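Local coordinates for methyl-coenzyme M reductase subunit gamma (PDB 1E6Y), which forms part of methyl-coenzyme M reductase, the nickel enzyme that uses coenzyme B to release methane from methyl-coenzyme M in the last step of methanogenesis, at residues Glu227-Glu230 against Trp231-Ile235; Arg128-Glu131 against Gln132-Val136; Thr97-Phe100 against Arg101-Ala105; Thr213-Val217 against Asp218-Phe222. All coordinates share one frame; numbering follows the deposited sequence.

All four contacts are local, each within a single helix, its start or a short loop. Contact 3, at the start of helix 98-108, lies nearest the active site: the side chain of Pro98 is about 7 Å from bound factor 430 and from the side chain of Arg120, which binds coenzyme M. Contact 2 packs against it, Val136 CG1 lying 3.6 Å from Phe104 CZ. On the other flank of contact 3, Thr97 OG1 is 3.0 Å from Thr213 OG1 of contact 4, a probable hydrogen bond. Contact 4 then leads into helix 226-244, where Val228 CG1 of contact 1 is 3.6 Å from Phe222 CE1. Contacts 1 and 2 have centres about 33 Å apart.

Contact 1 (Glu227-Glu230 against Trp231-Ile235); sequences EVVE and WVHRI
Glu230 and Arg234, like Val229 and His233, are i to i+4 pairs of an alpha-helix, in the first half of helix 226-244. The backbone supplies the regular ladder: Trp231 N, Val232 N, His233 N and Arg234 N donate to the carbonyls four residues back, the last at 2.8 Å from Arg234 N to Glu230 O. The side-chain salt bridge is long. Glu230 and Arg234 run side by side, but OE2 of Glu230 stops 3.5 Å from NE of Arg234, with carboxylate and guanidinium planes 69° apart. Both have stronger partners on the beta subunit, Lys282 for Glu230 and Asp281 for Arg234, so the two probably belong to a wider charge network across that interface. Trp231 also reaches over, its NE1 hydrogen-bonded to the carbonyl of Glu336 of the beta subunit. The apolar contact is a CH-pi one. With CG1 of Val229 anti to the backbone N (chi1 175°), this methyl lies over the His233 ring, 4.0 Å from its centroid and 24° off the normal. His233 NE2 is hydrogen-bonded to a polar side chain of another chain. Near the rim of that imidazole, Val229 O sits 3.3 Å above the ring plane.

Contact 2 (Arg128-Glu131 against Gln132-Val136); sequences RDME and QCAKV
Met130 O accepts from Ala134 N at 2.7 Å, and Glu131 O from Lys135 N, in the alpha-helix 127-139, whereas the turn before them is stretched, with Gln132 N 3.4 Å from Arg128 O and Cys133 N similarly distant from Asp129 O, both weak bonds. Gln132 N also makes a weak bond to Asp129 O, so that this carbonyl is shared between two amides. A water adds a third donor to it. The same water gives its other hydrogen to Gln132 OE1, at 3.1 Å, bridging the amide side chain to the backbone one turn earlier. Gln132 is exposed, and its CG, anti to the carbonyl carbon (chi1 -81°), sends the chain back along the helix toward Arg128. Buried apolar side chains face the sheet: Met130 and Ala134 pack on Ile85 of strand 82-89, and Met130 also touches Leu40 of helix 33-40. The carboxylate of Asp129, also buried, accepts a hydrogen bond from Gly75 N and is hydrogen-bonded to Thr73. Salt bridges join the helix to its surroundings, from Arg128 to Asp80 and from Glu131 to Arg43; Glu131 is also hydrogen-bonded to Tyr49. Between the two buried apolar residues, the bend at chi2 (-83°) sets SD of Met130 alongside the helix, 4.1 Å from CB of Ala134.

Contact 3 (Thr97-Phe100 against Arg101-Ala105); sequences TPYF and RSYFA
Tyr103 meets Tyr99 and Phe100, four and three residues back, with almost every atom of its side chain. Its CB starts 3.7 Å from Tyr99 O. With CG anti to the carbonyl carbon (chi1 -60°), the ring is carried back over the preceding turn, where Tyr99 O lies 3.1 Å from its plane, beneath the centre. That carbonyl is also the acceptor for Tyr103 N, at 2.9 Å. Along one edge CD2 and CE2 press on the face of Phe100, CD2 coming to 3.5 Å from Phe100 CD2. This is a T-shaped pair, with planes at 87° and centroids 4.9 Å apart. Farther out CZ is 3.8 Å from Tyr99 CB. At the tip OH is 3.7 Å from that same Tyr99 CB, and is hydrogen-bonded to Asp333 of the beta subunit. Tyr7 adds a second edge-to-face partner for Phe100, and Met21 of helix 12-22 packs on both Phe100 and Tyr103. On another side of the helix Arg101 forms a salt bridge with Asp89. The arrangement is an i to i+3 aromatic pair in the first turns of a buried alpha-helix, here helix 98-108, whose Pro98 lies near the factor 430 pocket.

Contact 4 (Thr213-Val217 against Asp218-Phe222); sequences TIYRV and DNVAF
Tyr215 and Phe222 form the tightly packed end of this hairpin-like loop between helices 205-211 and 226-244. Their CB atoms are 3.7 Å apart, and the edge of Phe222 is turned to the face of Tyr215, centroids 5.3 Å apart and planes at 62°. CD1 of Phe222 rides 3.7 Å above the tyrosine plane, offset toward the rim, while Val220 O lies in that plane at the ring's edge. Val228 of the following helix closes on both rings, and Tyr215 OH is hydrogen-bonded to Asp225. At the other end the chain turns back among polar groups. Arg216 grips the exposed Asp218 side-on in a bidentate salt bridge of two hydrogen bonds, NE to OD1 and NH1 to OD2, both at 3.0 Å, the planes 35° apart. Asp218 CG, placed between its own backbone N and carbonyl carbon (chi1 50°), brings the carboxylate back over the turn to Arg216. A basic side chain of another protein chain holds OD2 as well, so the pair lies at the subunit interface. A water is held between Ile214 O, at 2.7 Å, and Asn219 ND2, which is also hydrogen-bonded to Ala209 O. Two backbone bonds close the turn, Arg216 N donating to Val220 O and Asn219 N to Arg216 O. They make a type I beta turn, Arg216 to Asn219, that runs into a classic beta bulge, Asn219 and Val220 both facing Arg216.

Contact 1 (Glu227-Glu230 against Trp231-Ile235)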
loop_
_atom_site.group_PDB
_atom_site.type_symbol
_atom_site.label_atom_id
_atom_site.label_comp_id
_atom_site.label_asym_id
_atom_site.label_seq_id
_atom_site.Cartn_x
_atom_site.Cartn_y
_atom_site.Cartn_z
ATOM N N GLU C 227 -17.173 32.078 33.995
ATOM C CA GLU C 227 -15.821 32.444 33.580
ATOM C C GLU C 227 -15.101 31.309 32.860
ATOM O O GLU C 227 -14.312 31.551 31.944
ATOM C CB GLU C 227 -14.992 32.856 34.792
ATOM C CG GLU C 227 -15.299 34.238 35.330
ATOM C CD GLU C 227 -14.357 34.632 36.448
ATOM O OE1 GLU C 227 -14.781 35.394 37.340
ATOM O OE2 GLU C 227 -13.183 34.203 36.419
ATOM N N VAL C 228 -15.310 30.084 33.339
ATOM C CA VAL C 228 -14.657 28.908 32.768
ATOM C C VAL C 228 -15.285 28.526 31.428
ATOM O O VAL C 228 -14.576 28.178 30.480
ATOM C CB VAL C 228 -14.733 27.697 33.728
ATOM C CG1 VAL C 228 -13.926 26.535 33.172
ATOM C CG2 VAL C 228 -14.206 28.088 35.101
ATOM N N VAL C 229 -16.608 28.631 31.337
ATOM C CA VAL C 229 -17.305 28.411 30.075
ATOM C C VAL C 229 -16.881 29.459 29.043
ATOM O O VAL C 229 -16.628 29.127 27.884
ATOM C CB VAL C 229 -18.844 28.455 30.265
ATOM C CG1 VAL C 229 -19.553 28.335 28.920
ATOM C CG2 VAL C 229 -19.282 27.325 31.187
ATOM N N GLU C 230 -16.713 30.703 29.493
ATOM C CA GLU C 230 -16.256 31.770 28.609
ATOM C C GLU C 230 -14.821 31.533 28.150
ATOM O O GLU C 230 -14.484 31.793 26.996
ATOM C CB GLU C 230 -16.346 33.133 29.297
ATOM C CG GLU C 230 -15.893 34.272 28.396
ATOM C CD GLU C 230 -15.855 35.623 29.082
ATOM O OE1 GLU C 230 -16.180 35.714 30.287
ATOM O OE2 GLU C 230 -15.502 36.607 28.398
ATOM N N TRP C 231 -13.979 31.058 29.063
ATOM C CA TRP C 231 -12.599 30.713 28.734
ATOM C C TRP C 231 -12.566 29.685 27.598
ATOM O O TRP C 231 -11.853 29.866 26.611
ATOM C CB TRP C 231 -11.884 30.166 29.974
ATOM C CG TRP C 231 -10.476 29.715 29.720
ATOM C CD1 TRP C 231 -9.342 30.474 29.800
ATOM C CD2 TRP C 231 -10.057 28.412 29.289
ATOM N NE1 TRP C 231 -8.245 29.729 29.432
ATOM C CE2 TRP C 231 -8.657 28.461 29.111
ATOM C CE3 TRP C 231 -10.732 27.213 29.023
ATOM C CZ2 TRP C 231 -7.918 27.356 28.674
ATOM C CZ3 TRP C 231 -9.997 26.115 28.588
ATOM C CH2 TRP C 231 -8.604 26.197 28.418
ATOM N N VAL C 232 -13.388 28.644 27.716
ATOM C CA VAL C 232 -13.496 27.628 26.672
ATOM C C VAL C 232 -13.932 28.254 25.352
ATOM O O VAL C 232 -13.344 27.983 24.304
ATOM C CB VAL C 232 -14.506 26.521 27.060
ATOM C CG1 VAL C 232 -14.702 25.556 25.898
ATOM C CG2 VAL C 232 -14.008 25.769 28.278
ATOM N N HIS C 233 -14.933 29.126 25.421
ATOM C CA HIS C 233 -15.454 29.796 24.238
ATOM C C HIS C 233 -14.403 30.678 23.572
ATOM O O HIS C 233 -14.284 30.682 22.346
ATOM C CB HIS C 233 -16.686 30.629 24.599
ATOM C CG HIS C 233 -17.917 29.809 24.836
ATOM N ND1 HIS C 233 -19.118 30.365 25.225
ATOM C CD2 HIS C 233 -18.142 28.479 24.716
ATOM C CE1 HIS C 233 -20.028 29.413 25.330
ATOM N NE2 HIS C 233 -19.461 28.259 25.026
ATOM N N ARG C 234 -13.612 31.386 24.376
ATOM C CA ARG C 234 -12.538 32.212 23.837
ATOM C C ARG C 234 -11.429 31.374 23.197
ATOM O O ARG C 234 -10.937 31.758 22.132
ATOM C CB ARG C 234 -11.935 33.076 24.947
ATOM C CG ARG C 234 -12.935 34.133 25.409
ATOM C CD ARG C 234 -12.310 35.027 26.484
ATOM N NE ARG C 234 -12.765 36.384 26.208
ATOM C CZ ARG C 234 -12.061 37.414 25.779
ATOM N NH1 ARG C 234 -10.757 37.380 25.584
ATOM N NH2 ARG C 234 -12.725 38.552 25.565
ATOM N N ILE C 235 -11.032 30.279 23.837
ATOM C CA ILE C 235 -10.010 29.398 23.277
ATOM C C ILE C 235 -10.499 28.777 21.968
ATOM O O ILE C 235 -9.789 28.794 20.958
ATOM C CB ILE C 235 -9.635 28.281 24.276
ATOM C CG1 ILE C 235 -8.925 28.889 25.489
ATOM C CG2 ILE C 235 -8.751 27.233 23.602
ATOM C CD1 ILE C 235 -7.607 29.573 25.163
#

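Contact 2 (Arg128-Glu131 against Gln132-Val136)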
loop_
_atom_site.group_PDB
_atom_site.type_symbol
_atom_site.label_atom_id
_atom_site.label_comp_id
_atom_site.label_asym_id
_atom_site.label_seq_id
_atom_site.Cartn_x
_atom_site.Cartn_y
_atom_site.Cartn_z
ATOM N N ARG C 128 13.671 8.477 42.639
ATOM C CA ARG C 128 13.706 9.285 43.866
ATOM C C ARG C 128 12.949 10.591 43.665
ATOM O O ARG C 128 12.316 11.076 44.611
ATOM C CB ARG C 128 15.109 9.541 44.390
ATOM C CG ARG C 128 15.901 10.654 43.709
ATOM C CD ARG C 128 17.350 10.591 44.186
ATOM N NE ARG C 128 17.941 9.309 43.814
ATOM C CZ ARG C 128 19.016 8.781 44.355
ATOM N NH1 ARG C 128 19.690 9.375 45.335
ATOM N NH2 ARG C 128 19.455 7.605 43.912
ATOM N N ASP C 129 12.995 11.167 42.461
ATOM C CA ASP C 129 12.222 12.379 42.163
ATOM C C ASP C 129 10.727 12.080 42.215
ATOM O O ASP C 129 9.941 12.879 42.719
ATOM C CB ASP C 129 12.548 12.927 40.769
ATOM C CG ASP C 129 14.030 13.170 40.550
ATOM O OD1 ASP C 129 14.440 13.129 39.376
ATOM O OD2 ASP C 129 14.777 13.439 41.519
ATOM N N MET C 130 10.343 10.951 41.627
ATOM C CA MET C 130 8.956 10.505 41.621
ATOM C C MET C 130 8.418 10.342 43.047
ATOM O O MET C 130 7.302 10.770 43.343
ATOM C CB MET C 130 8.843 9.187 40.843
ATOM C CG MET C 130 7.444 8.589 40.790
ATOM S SD MET C 130 7.055 7.627 42.268
ATOM C CE MET C 130 8.242 6.287 42.115
ATOM N N GLU C 131 9.252 9.815 43.944
ATOM C CA GLU C 131 8.845 9.590 45.332
ATOM C C GLU C 131 8.551 10.890 46.079
ATOM O O GLU C 131 7.661 10.932 46.934
ATOM C CB GLU C 131 9.910 8.789 46.087
ATOM C CG GLU C 131 9.964 7.321 45.697
ATOM C CD GLU C 131 10.581 6.439 46.772
ATOM O OE1 GLU C 131 11.443 6.928 47.533
ATOM O OE2 GLU C 131 10.211 5.250 46.850
ATOM N N GLN C 132 9.270 11.954 45.730
ATOM C CA GLN C 132 9.007 13.274 46.302
ATOM C C GLN C 132 7.616 13.759 45.910
ATOM O O GLN C 132 6.868 14.276 46.741
ATOM C CB GLN C 132 10.040 14.286 45.810
ATOM C CG GLN C 132 11.363 14.252 46.546
ATOM C CD GLN C 132 12.167 15.522 46.334
ATOM O OE1 GLN C 132 11.865 16.325 45.445
ATOM N NE2 GLN C 132 13.178 15.729 47.171
ATOM N N CYS C 133 7.298 13.628 44.626
ATOM C CA CYS C 133 5.994 14.014 44.102
ATOM C C CYS C 133 4.896 13.123 44.677
ATOM O O CYS C 133 3.841 13.612 45.100
ATOM C CB CYS C 133 5.996 13.917 42.574
ATOM S SG CYS C 133 4.426 14.356 41.819
ATOM N N ALA C 134 5.178 11.823 44.726
ATOM C CA ALA C 134 4.260 10.832 45.278
ATOM C C ALA C 134 3.877 11.149 46.722
ATOM O O ALA C 134 2.705 11.071 47.088
ATOM C CB ALA C 134 4.886 9.447 45.197
ATOM N N LYS C 135 4.861 11.558 47.522
ATOM C CA LYS C 135 4.636 11.843 48.937
ATOM C C LYS C 135 3.640 12.979 49.138
ATOM O O LYS C 135 2.747 12.883 49.978
ATOM C CB LYS C 135 5.957 12.184 49.628
ATOM C CG LYS C 135 5.861 12.283 51.143
ATOM C CD LYS C 135 7.226 12.121 51.778
ATOM C CE LYS C 135 7.174 11.146 52.945
ATOM N NZ LYS C 135 6.655 11.793 54.180
ATOM N N VAL C 136 3.764 14.030 48.331
ATOM C CA VAL C 136 2.848 15.161 48.411
ATOM C C VAL C 136 1.439 14.749 47.987
ATOM O O VAL C 136 0.461 15.104 48.643
ATOM C CB VAL C 136 3.323 16.345 47.530
ATOM C CG1 VAL C 136 2.350 17.512 47.645
ATOM C CG2 VAL C 136 4.721 16.785 47.954
HETATM O O HOH W 1 10.493 15.599 42.714
#

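Contact 3 (Thr97-Phe100 against Arg101-Ala105)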
loop_
_atom_site.group_PDB
_atom_site.type_symbol
_atom_site.label_atom_id
_atom_site.label_comp_id
_atom_site.label_asym_id
_atom_site.label_seq_id
_atom_site.Cartn_x
_atom_site.Cartn_y
_atom_site.Cartn_z
ATOM N N THR C 97 -8.861 15.651 40.015
ATOM C CA THR C 97 -9.240 15.209 38.677
ATOM C C THR C 97 -7.956 15.051 37.863
ATOM O O THR C 97 -6.950 15.703 38.155
ATOM C CB THR C 97 -10.157 16.237 37.980
ATOM O OG1 THR C 97 -9.563 17.540 38.046
ATOM C CG2 THR C 97 -11.521 16.265 38.645
ATOM N N PRO C 98 -7.957 14.147 36.869
ATOM C CA PRO C 98 -6.724 13.739 36.186
ATOM C C PRO C 98 -5.868 14.882 35.632
ATOM O O PRO C 98 -4.670 14.947 35.912
ATOM C CB PRO C 98 -7.231 12.804 35.094
ATOM C CG PRO C 98 -8.422 12.165 35.719
ATOM C CD PRO C 98 -9.090 13.289 36.479
ATOM N N TYR C 99 -6.477 15.803 34.886
ATOM C CA TYR C 99 -5.717 16.898 34.286
ATOM C C TYR C 99 -5.088 17.786 35.346
ATOM O O TYR C 99 -3.961 18.249 35.186
ATOM C CB TYR C 99 -6.601 17.748 33.373
ATOM C CG TYR C 99 -6.752 17.182 31.983
ATOM C CD1 TYR C 99 -7.987 16.720 31.539
ATOM C CD2 TYR C 99 -5.644 17.006 31.154
ATOM C CE1 TYR C 99 -8.120 16.080 30.313
ATOM C CE2 TYR C 99 -5.762 16.361 29.918
ATOM C CZ TYR C 99 -7.007 15.895 29.511
ATOM O OH TYR C 99 -7.145 15.192 28.337
ATOM N N PHE C 100 -5.775 17.939 36.472
ATOM C CA PHE C 100 -5.290 18.838 37.506
ATOM C C PHE C 100 -4.254 18.219 38.427
ATOM O O PHE C 100 -3.406 18.937 38.959
ATOM C CB PHE C 100 -6.458 19.435 38.288
ATOM C CG PHE C 100 -7.217 20.459 37.506
ATOM C CD1 PHE C 100 -8.247 20.069 36.654
ATOM C CD2 PHE C 100 -6.778 21.781 37.470
ATOM C CE1 PHE C 100 -8.820 20.978 35.765
ATOM C CE2 PHE C 100 -7.345 22.700 36.585
ATOM C CZ PHE C 100 -8.367 22.296 35.729
ATOM N N ARG C 101 -4.216 16.887 38.494
ATOM C CA ARG C 101 -3.026 16.235 39.017
ATOM C C ARG C 101 -1.820 16.463 38.096
ATOM O O ARG C 101 -0.713 16.679 38.564
ATOM C CB ARG C 101 -3.228 14.731 39.174
ATOM C CG ARG C 101 -4.155 14.332 40.329
ATOM C CD ARG C 101 -3.899 12.857 40.602
ATOM N NE ARG C 101 -4.760 12.255 41.611
ATOM C CZ ARG C 101 -4.466 12.179 42.905
ATOM N NH1 ARG C 101 -3.327 12.654 43.376
ATOM N NH2 ARG C 101 -5.369 11.574 43.682
ATOM N N SER C 102 -2.040 16.387 36.788
ATOM C CA SER C 102 -0.956 16.580 35.833
ATOM C C SER C 102 -0.419 18.011 35.839
ATOM O O SER C 102 0.795 18.218 35.755
ATOM C CB SER C 102 -1.419 16.192 34.430
ATOM O OG SER C 102 -1.528 14.784 34.326
ATOM N N TYR C 103 -1.315 18.986 35.995
ATOM C CA TYR C 103 -0.916 20.390 36.124
ATOM C C TYR C 103 -0.117 20.596 37.401
ATOM O O TYR C 103 0.905 21.276 37.399
ATOM C CB TYR C 103 -2.142 21.311 36.153
ATOM C CG TYR C 103 -3.012 21.247 34.921
ATOM C CD1 TYR C 103 -2.497 20.833 33.689
ATOM C CD2 TYR C 103 -4.372 21.533 35.001
ATOM C CE1 TYR C 103 -3.323 20.695 32.573
ATOM C CE2 TYR C 103 -5.205 21.396 33.897
ATOM C CZ TYR C 103 -4.677 20.973 32.687
ATOM O OH TYR C 103 -5.523 20.796 31.616
ATOM N N PHE C 104 -0.602 20.009 38.491
ATOM C CA PHE C 104 0.113 20.008 39.761
ATOM C C PHE C 104 1.562 19.535 39.587
ATOM O O PHE C 104 2.496 20.195 40.045
ATOM C CB PHE C 104 -0.628 19.114 40.766
ATOM C CG PHE C 104 0.197 18.711 41.956
ATOM C CD1 PHE C 104 0.521 19.638 42.944
ATOM C CD2 PHE C 104 0.667 17.407 42.078
ATOM C CE1 PHE C 104 1.303 19.271 44.037
ATOM C CE2 PHE C 104 1.450 17.031 43.167
ATOM C CZ PHE C 104 1.769 17.964 44.147
ATOM N N ALA C 105 1.741 18.419 38.886
ATOM C CA ALA C 105 3.064 17.834 38.689
ATOM C C ALA C 105 3.937 18.692 37.776
ATOM O O ALA C 105 5.075 19.009 38.122
ATOM C CB ALA C 105 2.937 16.423 38.120
#

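Contact 4 (Thr213-Val217 against Asp218-Phe222)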
loop_
_atom_site.group_PDB
_atom_site.type_symbol
_atom_site.label_atom_id
_atom_site.label_comp_id
_atom_site.label_asym_id
_atom_site.label_seq_id
_atom_site.Cartn_x
_atom_site.Cartn_y
_atom_site.Cartn_z
ATOM N N THR C 213 -12.113 19.219 42.662
ATOM C CA THR C 213 -11.827 19.985 41.455
ATOM C C THR C 213 -12.737 19.571 40.298
ATOM O O THR C 213 -12.575 20.051 39.177
ATOM C CB THR C 213 -10.363 19.804 41.012
ATOM O OG1 THR C 213 -10.063 18.407 40.908
ATOM C CG2 THR C 213 -9.420 20.456 42.007
ATOM N N ILE C 214 -13.683 18.673 40.564
ATOM C CA ILE C 214 -14.648 18.275 39.544
ATOM C C ILE C 214 -15.962 19.041 39.686
ATOM O O ILE C 214 -16.387 19.362 40.801
ATOM C CB ILE C 214 -14.918 16.742 39.586
ATOM C CG1 ILE C 214 -15.396 16.262 38.213
ATOM C CG2 ILE C 214 -15.952 16.396 40.655
ATOM C CD1 ILE C 214 -15.505 14.759 38.094
ATOM N N TYR C 215 -16.534 19.438 38.553
ATOM C CA TYR C 215 -17.884 19.995 38.535
ATOM C C TYR C 215 -18.898 18.869 38.436
ATOM O O TYR C 215 -18.663 17.862 37.765
ATOM C CB TYR C 215 -18.075 20.934 37.343
ATOM C CG TYR C 215 -17.232 22.185 37.379
ATOM C CD1 TYR C 215 -16.041 22.259 36.663
ATOM C CD2 TYR C 215 -17.655 23.316 38.080
ATOM C CE1 TYR C 215 -15.289 23.426 36.639
ATOM C CE2 TYR C 215 -16.910 24.489 38.060
ATOM C CZ TYR C 215 -15.727 24.533 37.338
ATOM O OH TYR C 215 -14.971 25.678 37.314
ATOM N N ARG C 216 -20.025 19.047 39.116
ATOM C CA ARG C 216 -21.165 18.160 38.988
ATOM C C ARG C 216 -22.451 18.962 39.199
ATOM O O ARG C 216 -22.483 19.824 40.078
ATOM C CB ARG C 216 -21.149 17.040 40.024
ATOM C CG ARG C 216 -20.314 15.822 39.653
ATOM C CD ARG C 216 -20.467 14.731 40.704
ATOM N NE ARG C 216 -21.823 14.200 40.722
ATOM C CZ ARG C 216 -22.322 13.235 39.964
ATOM N NH1 ARG C 216 -23.589 12.853 40.091
ATOM N NH2 ARG C 216 -21.567 12.615 39.054
ATOM N N VAL C 217 -23.516 18.601 38.491
ATOM C CA VAL C 217 -24.777 19.333 38.562
ATOM C C VAL C 217 -25.388 19.329 39.971
ATOM O O VAL C 217 -26.107 20.257 40.343
ATOM C CB VAL C 217 -25.801 18.761 37.545
ATOM C CG1 VAL C 217 -26.286 17.384 37.991
ATOM C CG2 VAL C 217 -26.967 19.721 37.371
ATOM N N ASP C 218 -25.034 18.330 40.776
ATOM C CA ASP C 218 -25.575 18.208 42.127
ATOM C C ASP C 218 -24.606 18.663 43.219
ATOM O O ASP C 218 -24.783 18.335 44.394
ATOM C CB ASP C 218 -26.025 16.764 42.391
ATOM C CG ASP C 218 -24.959 15.730 42.042
ATOM O OD1 ASP C 218 -23.771 16.087 41.893
ATOM O OD2 ASP C 218 -25.319 14.546 41.913
ATOM N N ASN C 219 -23.556 19.375 42.823
ATOM C CA ASN C 219 -22.668 20.041 43.772
ATOM C C ASN C 219 -22.411 21.469 43.288
ATOM O O ASN C 219 -23.169 22.388 43.605
ATOM C CB ASN C 219 -21.349 19.265 43.904
ATOM C CG ASN C 219 -20.405 19.870 44.937
ATOM O OD1 ASN C 219 -20.842 20.409 45.954
ATOM N ND2 ASN C 219 -19.106 19.777 44.679
ATOM N N VAL C 220 -21.353 21.643 42.503
ATOM C CA VAL C 220 -21.092 22.901 41.820
ATOM C C VAL C 220 -21.125 22.621 40.322
ATOM O O VAL C 220 -20.277 21.891 39.806
ATOM C CB VAL C 220 -19.707 23.479 42.207
ATOM C CG1 VAL C 220 -19.457 24.783 41.464
ATOM C CG2 VAL C 220 -19.632 23.700 43.712
ATOM N N ALA C 221 -22.170 23.105 39.656
ATOM C CA ALA C 221 -22.374 22.844 38.235
ATOM C C ALA C 221 -21.399 23.636 37.364
ATOM O O ALA C 221 -21.127 24.809 37.628
ATOM C CB ALA C 221 -23.811 23.173 37.846
ATOM N N PHE C 222 -20.883 22.985 36.323
ATOM C CA PHE C 222 -19.967 23.617 35.376
ATOM C C PHE C 222 -20.635 24.805 34.685
ATOM O O PHE C 222 -20.034 25.869 34.531
ATOM C CB PHE C 222 -19.510 22.585 34.336
ATOM C CG PHE C 222 -18.630 23.152 33.254
ATOM C CD1 PHE C 222 -17.431 23.785 33.570
ATOM C CD2 PHE C 222 -18.989 23.024 31.913
ATOM C CE1 PHE C 222 -16.601 24.280 32.568
ATOM C CE2 PHE C 222 -18.165 23.517 30.902
ATOM C CZ PHE C 222 -16.969 24.146 31.231
HETATM O O HOH W 2 -18.585 18.643 42.105
#